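Local coordinates for CheC domain protein (Shewanella loihica PV-4, PDB 3IIC) that probably acts in bacterial chemotaxis as a CheX-like member of the CheC superfamily of CheY-P phosphatases, at residues K35-K40 with N124-H129; F62-I67 with E80-E85. All blocks are in the same frame, centred on the assembly; numbering follows the deposited sequence. Where two conformers were deposited one is given.

Contact 1 (K35-K40 with N124-H129); sequences KDNLAK and NHTIAH
D36 and T126 each place a polar group between the backbone N and the carbonyl carbon (chi1 66° and 54°), which aims the D36 carboxylate at the backbone of H129 and the T126 hydroxyl at N37. T126 OG1 donates to N37 OD1, 2.7 Å away; the side chains cross at about a right angle, and the donor stands above the amide plane. N37 ND2 donates to E84 OE1 of the second subunit, which helps fix the amide's rotation. The backbone N of N37 adds a weak bond to I127 O (2.9 Å). One residue back, D36 OD2 accepts H129 N at 2.9 Å along a nearly straight N-H (164°), again from above the carboxylate plane, and the same oxygen forms a salt bridge with K135, which probably offsets the nearby E150. T126 CG2 rests 3.4 Å from A39 O. At the corner, N124 and H125 both face G41, a G1 beta bulge. The irregular 35-40 loop lies along strand 125-129, whose I127 side chain turns the other way onto strands 43-51 and 54-62, while T126, A128 and H129 pair in an antiparallel ladder with a strand of the second subunit, so a sheet crosses the interface.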
loop_
_atom_site.group_PDB
_atom_site.type_symbol
_atom_site.label_atom_id
_atom_site.label_comp_id
_atom_site.label_asym_id
_atom_site.label_seq_id
_atom_site.Cartn_x
_atom_site.Cartn_y
_atom_site.Cartn_z
ATOM N N LYS A 35 -16.489 5.654 5.223
ATOM C CA LYS A 35 -15.391 6.608 5.080
ATOM C C LYS A 35 -14.120 6.087 5.732
ATOM O O LYS A 35 -14.161 5.597 6.865
ATOM C CB LYS A 35 -15.791 7.951 5.736
ATOM C CG LYS A 35 -14.798 9.121 5.595
ATOM C CD LYS A 35 -14.879 9.822 4.242
ATOM C CE LYS A 35 -13.591 10.610 3.887
ATOM N NZ LYS A 35 -12.487 9.723 3.351
ATOM N N ASP A 36 -13.010 6.194 4.982
ATOM C CA ASP A 36 -11.682 5.840 5.444
ATOM C C ASP A 36 -10.836 7.125 5.471
ATOM O O ASP A 36 -11.364 8.226 5.340
ATOM C CB ASP A 36 -11.084 4.693 4.610
ATOM C CG ASP A 36 -10.814 5.058 3.142
ATOM O OD1 ASP A 36 -10.821 6.234 2.741
ATOM O OD2 ASP A 36 -10.589 4.124 2.368
ATOM N N ASN A 37 -9.529 6.969 5.650
ATOM C CA ASN A 37 -8.574 8.078 5.789
ATOM C C ASN A 37 -8.817 8.840 7.107
ATOM O O ASN A 37 -8.527 10.029 7.220
ATOM C CB ASN A 37 -8.587 9.011 4.553
ATOM C CG ASN A 37 -7.262 9.716 4.343
ATOM O OD1 ASN A 37 -6.191 9.122 4.493
ATOM N ND2 ASN A 37 -7.326 10.979 3.963
ATOM N N LEU A 38 -9.347 8.120 8.097
ATOM C CA LEU A 38 -9.678 8.660 9.417
ATOM C C LEU A 38 -8.797 8.041 10.507
ATOM O O LEU A 38 -8.247 8.751 11.319
ATOM C CB LEU A 38 -11.167 8.420 9.714
ATOM C CG LEU A 38 -12.225 9.001 8.767
ATOM C CD1 LEU A 38 -13.595 8.609 9.273
ATOM C CD2 LEU A 38 -12.125 10.497 8.668
ATOM N N ALA A 39 -8.646 6.727 10.507
ATOM C CA ALA A 39 -7.874 6.038 11.531
ATOM C C ALA A 39 -6.377 6.342 11.369
ATOM O O ALA A 39 -5.865 6.364 10.267
ATOM C CB ALA A 39 -8.147 4.516 11.489
ATOM N N LYS A 40 -5.709 6.626 12.475
ATOM C CA LYS A 40 -4.288 6.895 12.504
ATOM C C LYS A 40 -3.518 5.726 13.092
ATOM O O LYS A 40 -4.000 5.047 13.984
ATOM C CB LYS A 40 -3.992 8.194 13.265
ATOM C CG LYS A 40 -4.465 9.416 12.479
ATOM C CD LYS A 40 -4.278 10.721 13.196
ATOM C CE LYS A 40 -4.649 11.870 12.250
ATOM N NZ LYS A 40 -4.806 13.135 12.977
ATOM N N ASN A 124 1.387 8.517 12.930
ATOM C CA ASN A 124 0.027 9.014 12.667
ATOM C C ASN A 124 -0.390 9.153 11.204
ATOM O O ASN A 124 -1.053 10.109 10.844
ATOM C CB ASN A 124 -0.180 10.348 13.424
ATOM C CG ASN A 124 -0.218 10.156 14.920
ATOM O OD1 ASN A 124 -0.851 9.224 15.417
ATOM N ND2 ASN A 124 0.469 11.012 15.637
ATOM N N HIS A 125 -0.022 8.175 10.380
ATOM C CA HIS A 125 -0.416 8.186 8.966
ATOM C C HIS A 125 -1.838 7.650 8.859
ATOM O O HIS A 125 -2.317 6.968 9.782
ATOM C CB HIS A 125 0.567 7.420 8.048
ATOM C CG HIS A 125 0.653 5.949 8.308
ATOM N ND1 HIS A 125 1.639 5.385 9.090
ATOM C CD2 HIS A 125 -0.132 4.925 7.888
ATOM C CE1 HIS A 125 1.457 4.078 9.131
ATOM N NE2 HIS A 125 0.393 3.771 8.407
ATOM N N THR A 126 -2.500 8.014 7.757
ATOM C CA THR A 126 -3.852 7.573 7.429
ATOM C C THR A 126 -3.802 6.872 6.101
ATOM O O THR A 126 -2.850 7.060 5.310
ATOM C CB THR A 126 -4.869 8.733 7.375
ATOM O OG1 THR A 126 -4.403 9.744 6.473
ATOM C CG2 THR A 126 -5.081 9.318 8.777
ATOM N N ILE A 127 -4.842 6.084 5.861
ATOM C CA ILE A 127 -4.962 5.193 4.699
ATOM C C ILE A 127 -6.303 5.367 3.995
ATOM O O ILE A 127 -7.337 5.327 4.653
ATOM C CB ILE A 127 -4.815 3.708 5.153
ATOM C CG1 ILE A 127 -3.417 3.499 5.769
ATOM C CG2 ILE A 127 -5.075 2.712 3.979
ATOM C CD1 ILE A 127 -3.130 2.103 6.212
ATOM N N ALA A 128 -6.245 5.584 2.675
ATOM C CA ALA A 128 -7.410 5.719 1.806
ATOM C C ALA A 128 -7.319 4.651 0.723
ATOM O O ALA A 128 -6.337 4.607 -0.009
ATOM C CB ALA A 128 -7.467 7.098 1.172
ATOM N N HIS A 129 -8.308 3.757 0.659
ATOM C CA HIS A 129 -8.393 2.752 -0.418
ATOM C C HIS A 129 -9.239 3.438 -1.456
ATOM O O HIS A 129 -10.387 3.719 -1.197
ATOM C CB HIS A 129 -9.082 1.493 0.067
ATOM C CG HIS A 129 -8.268 0.682 1.004
ATOM N ND1 HIS A 129 -8.098 -0.673 0.843
ATOM C CD2 HIS A 129 -7.550 1.031 2.102
ATOM C CE1 HIS A 129 -7.352 -1.135 1.840
ATOM N NE2 HIS A 129 -7.006 -0.119 2.618
#

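Contact 2 (F62-I67 with E80-E85); sequences FEETLI and ESIDEE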
loop_
_atom_site.group_PDB
_atom_site.type_symbol
_atom_site.label_atom_id
_atom_site.label_comp_id
_atom_site.label_asym_id
_atom_site.label_seq_id
_atom_site.Cartn_x
_atom_site.Cartn_y
_atom_site.Cartn_z
ATOM N N PHE A 62 -1.273 -0.572 12.808
ATOM C CA PHE A 62 -1.028 -0.653 14.263
ATOM C C PHE A 62 -0.537 0.651 14.845
ATOM O O PHE A 62 0.241 1.360 14.211
ATOM C CB PHE A 62 0.064 -1.675 14.568
ATOM C CG PHE A 62 -0.290 -3.069 14.199
ATOM C CD1 PHE A 62 -0.043 -3.543 12.904
ATOM C CD2 PHE A 62 -0.894 -3.911 15.121
ATOM C CE1 PHE A 62 -0.373 -4.864 12.552
ATOM C CE2 PHE A 62 -1.241 -5.230 14.776
ATOM C CZ PHE A 62 -0.984 -5.703 13.504
ATOM N N GLU A 63 -0.987 0.950 16.073
ATOM C CA GLU A 63 -0.398 2.039 16.893
ATOM C C GLU A 63 0.956 1.479 17.349
ATOM O O GLU A 63 1.096 0.261 17.497
ATOM C CB GLU A 63 -1.292 2.411 18.095
ATOM C CG GLU A 63 -2.598 3.086 17.650
ATOM C CD GLU A 63 -3.528 3.477 18.796
ATOM O OE1 GLU A 63 -3.528 2.838 19.874
ATOM O OE2 GLU A 63 -4.299 4.423 18.591
ATOM N N GLU A 64 1.959 2.342 17.504
ATOM C CA GLU A 64 3.295 1.893 17.891
ATOM C C GLU A 64 3.313 1.020 19.162
ATOM O O GLU A 64 3.926 -0.038 19.158
ATOM C CB GLU A 64 4.270 3.091 18.046
ATOM C CG GLU A 64 5.674 2.652 18.518
ATOM C CD GLU A 64 6.717 3.747 18.484
ATOM O OE1 GLU A 64 7.408 3.905 19.496
ATOM O OE2 GLU A 64 6.870 4.432 17.464
ATOM N N THR A 65 2.644 1.450 20.232
ATOM C CA THR A 65 2.655 0.705 21.512
ATOM C C THR A 65 2.136 -0.733 21.366
ATOM O O THR A 65 2.655 -1.637 22.001
ATOM C CB THR A 65 1.866 1.423 22.639
ATOM O OG1 THR A 65 0.548 1.695 22.162
ATOM C CG2 THR A 65 2.535 2.739 23.070
ATOM N N LEU A 66 1.145 -0.935 20.497
ATOM C CA LEU A 66 0.570 -2.257 20.264
ATOM C C LEU A 66 1.536 -3.192 19.538
ATOM O O LEU A 66 1.724 -4.315 19.980
ATOM C CB LEU A 66 -0.764 -2.162 19.491
ATOM C CG LEU A 66 -1.416 -3.506 19.093
ATOM C CD1 LEU A 66 -1.559 -4.487 20.292
ATOM C CD2 LEU A 66 -2.743 -3.287 18.355
ATOM N N ILE A 67 2.121 -2.739 18.427
ATOM C CA ILE A 67 3.032 -3.579 17.645
ATOM C C ILE A 67 4.316 -3.877 18.395
ATOM O O ILE A 67 4.839 -4.982 18.263
ATOM C CB ILE A 67 3.319 -3.018 16.209
ATOM C CG1 ILE A 67 3.922 -4.105 15.316
ATOM C CG2 ILE A 67 4.169 -1.715 16.254
ATOM C CD1 ILE A 67 3.016 -5.349 15.128
ATOM N N GLU A 80 11.785 -0.476 21.388
ATOM C CA GLU A 80 11.880 1.020 21.561
ATOM C C GLU A 80 11.295 1.882 20.438
ATOM O O GLU A 80 10.662 2.896 20.746
ATOM C CB GLU A 80 13.286 1.560 21.935
ATOM C CG GLU A 80 13.602 1.552 23.427
ATOM C CD GLU A 80 14.953 2.176 23.712
ATOM O OE1 GLU A 80 15.954 1.721 23.111
ATOM O OE2 GLU A 80 15.027 3.107 24.551
ATOM N N SER A 81 11.572 1.532 19.171
ATOM C CA SER A 81 10.965 2.187 17.987
ATOM C C SER A 81 10.612 1.146 16.919
ATOM O O SER A 81 10.976 -0.028 17.033
ATOM C CB SER A 81 11.908 3.229 17.374
ATOM O OG SER A 81 12.894 2.620 16.555
ATOM N N ILE A 82 9.951 1.601 15.862
ATOM C CA ILE A 82 9.547 0.731 14.759
ATOM C C ILE A 82 10.713 0.666 13.777
ATOM O O ILE A 82 10.989 1.638 13.094
ATOM C CB ILE A 82 8.238 1.210 14.108
ATOM C CG1 ILE A 82 7.094 1.071 15.109
ATOM C CG2 ILE A 82 7.929 0.409 12.843
ATOM C CD1 ILE A 82 5.819 1.755 14.653
ATOM N N ASP A 83 11.371 -0.494 13.724
ATOM C CA ASP A 83 12.546 -0.734 12.877
ATOM C C ASP A 83 12.243 -1.790 11.823
ATOM O O ASP A 83 11.076 -2.143 11.604
ATOM C CB ASP A 83 13.795 -1.059 13.753
ATOM C CG ASP A 83 13.615 -2.264 14.653
ATOM O OD1 ASP A 83 12.642 -3.064 14.519
ATOM O OD2 ASP A 83 14.472 -2.388 15.548
ATOM N N GLU A 84 13.288 -2.253 11.145
ATOM C CA GLU A 84 13.170 -3.259 10.123
ATOM C C GLU A 84 12.611 -4.568 10.672
ATOM O O GLU A 84 11.822 -5.196 9.962
ATOM C CB GLU A 84 14.493 -3.495 9.406
ATOM C CG GLU A 84 14.313 -4.139 8.042
ATOM C CD GLU A 84 15.618 -4.621 7.428
ATOM O OE1 GLU A 84 15.952 -4.129 6.322
ATOM O OE2 GLU A 84 16.300 -5.487 8.041
ATOM N N GLU A 85 13.004 -4.996 11.887
ATOM C CA GLU A 85 12.447 -6.231 12.502
ATOM C C GLU A 85 10.932 -6.103 12.564
ATOM O O GLU A 85 10.212 -7.014 12.174
ATOM C CB GLU A 85 12.953 -6.524 13.940
ATOM C CG GLU A 85 14.295 -7.215 14.086
ATOM C CD GLU A 85 14.384 -8.038 15.394
ATOM O OE1 GLU A 85 13.958 -7.572 16.477
ATOM O OE2 GLU A 85 14.879 -9.178 15.331
#
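I82 reaches over the first turn of helix 64-75 and meets E64 and I67. Its CD1 lies 4.0 Å from E64 CB and as far from E64 CG, and the OE2 side of the carboxylate lies against the same isoleucine tip, with no polar bond between them. The E64 chain, with CG anti to the backbone N (chi1 177°), runs out extended, crosses I82 obliquely and carries OE1 to 3.6 Å from E80 O. One turn on, I67 presents its CG2 branch, 4.2 Å from I82 CD1, and the two isoleucines cross at about a right angle. With an alanine at E64, CB would still meet CD1, but the loss of CG and the carboxylate would probably thin the cover over I82 CG1 and CD1. Two helix starts are brought together here: E63 is the N-cap of helix 64-75 and D83 that of helix 84-107, in the alpha+beta fold of the CheX family, where helices pack against an antiparallel sheet. D83 OD1 caps V86 N. Behind the first shell, I67 sits on V86, L89 and V90 of the long helix, and its CD1 covers one face of the F62 ring, 4.0 Å above the plane. D42 OD2 accepts E64 N, and both I67 and I82 touch V43 of strand 43-51.

From the N terminus the chain passes through helix 4-22 and short strand 27-28 into the loop that supplies residues 35-40. Strands 43-51 and 54-62 follow, and helix 64-75 opens within the 62-67 segment. Contact 2 then closes a short loop, with 12 residues between its segments, when 80-85 returns at the start of helix 84-107. Only after that helix and strand 113-122 does 124-129 arrive and close contact 1, with 83 residues between its segments, so contact 2 falls wholly within the larger loop and the two do not cross. Contact 1 ties a loop to a strand at the subunit interface, contact 2 two helix starts; the D42 carboxylate takes the backbone N of N124 with OD1 and that of E64 with OD2.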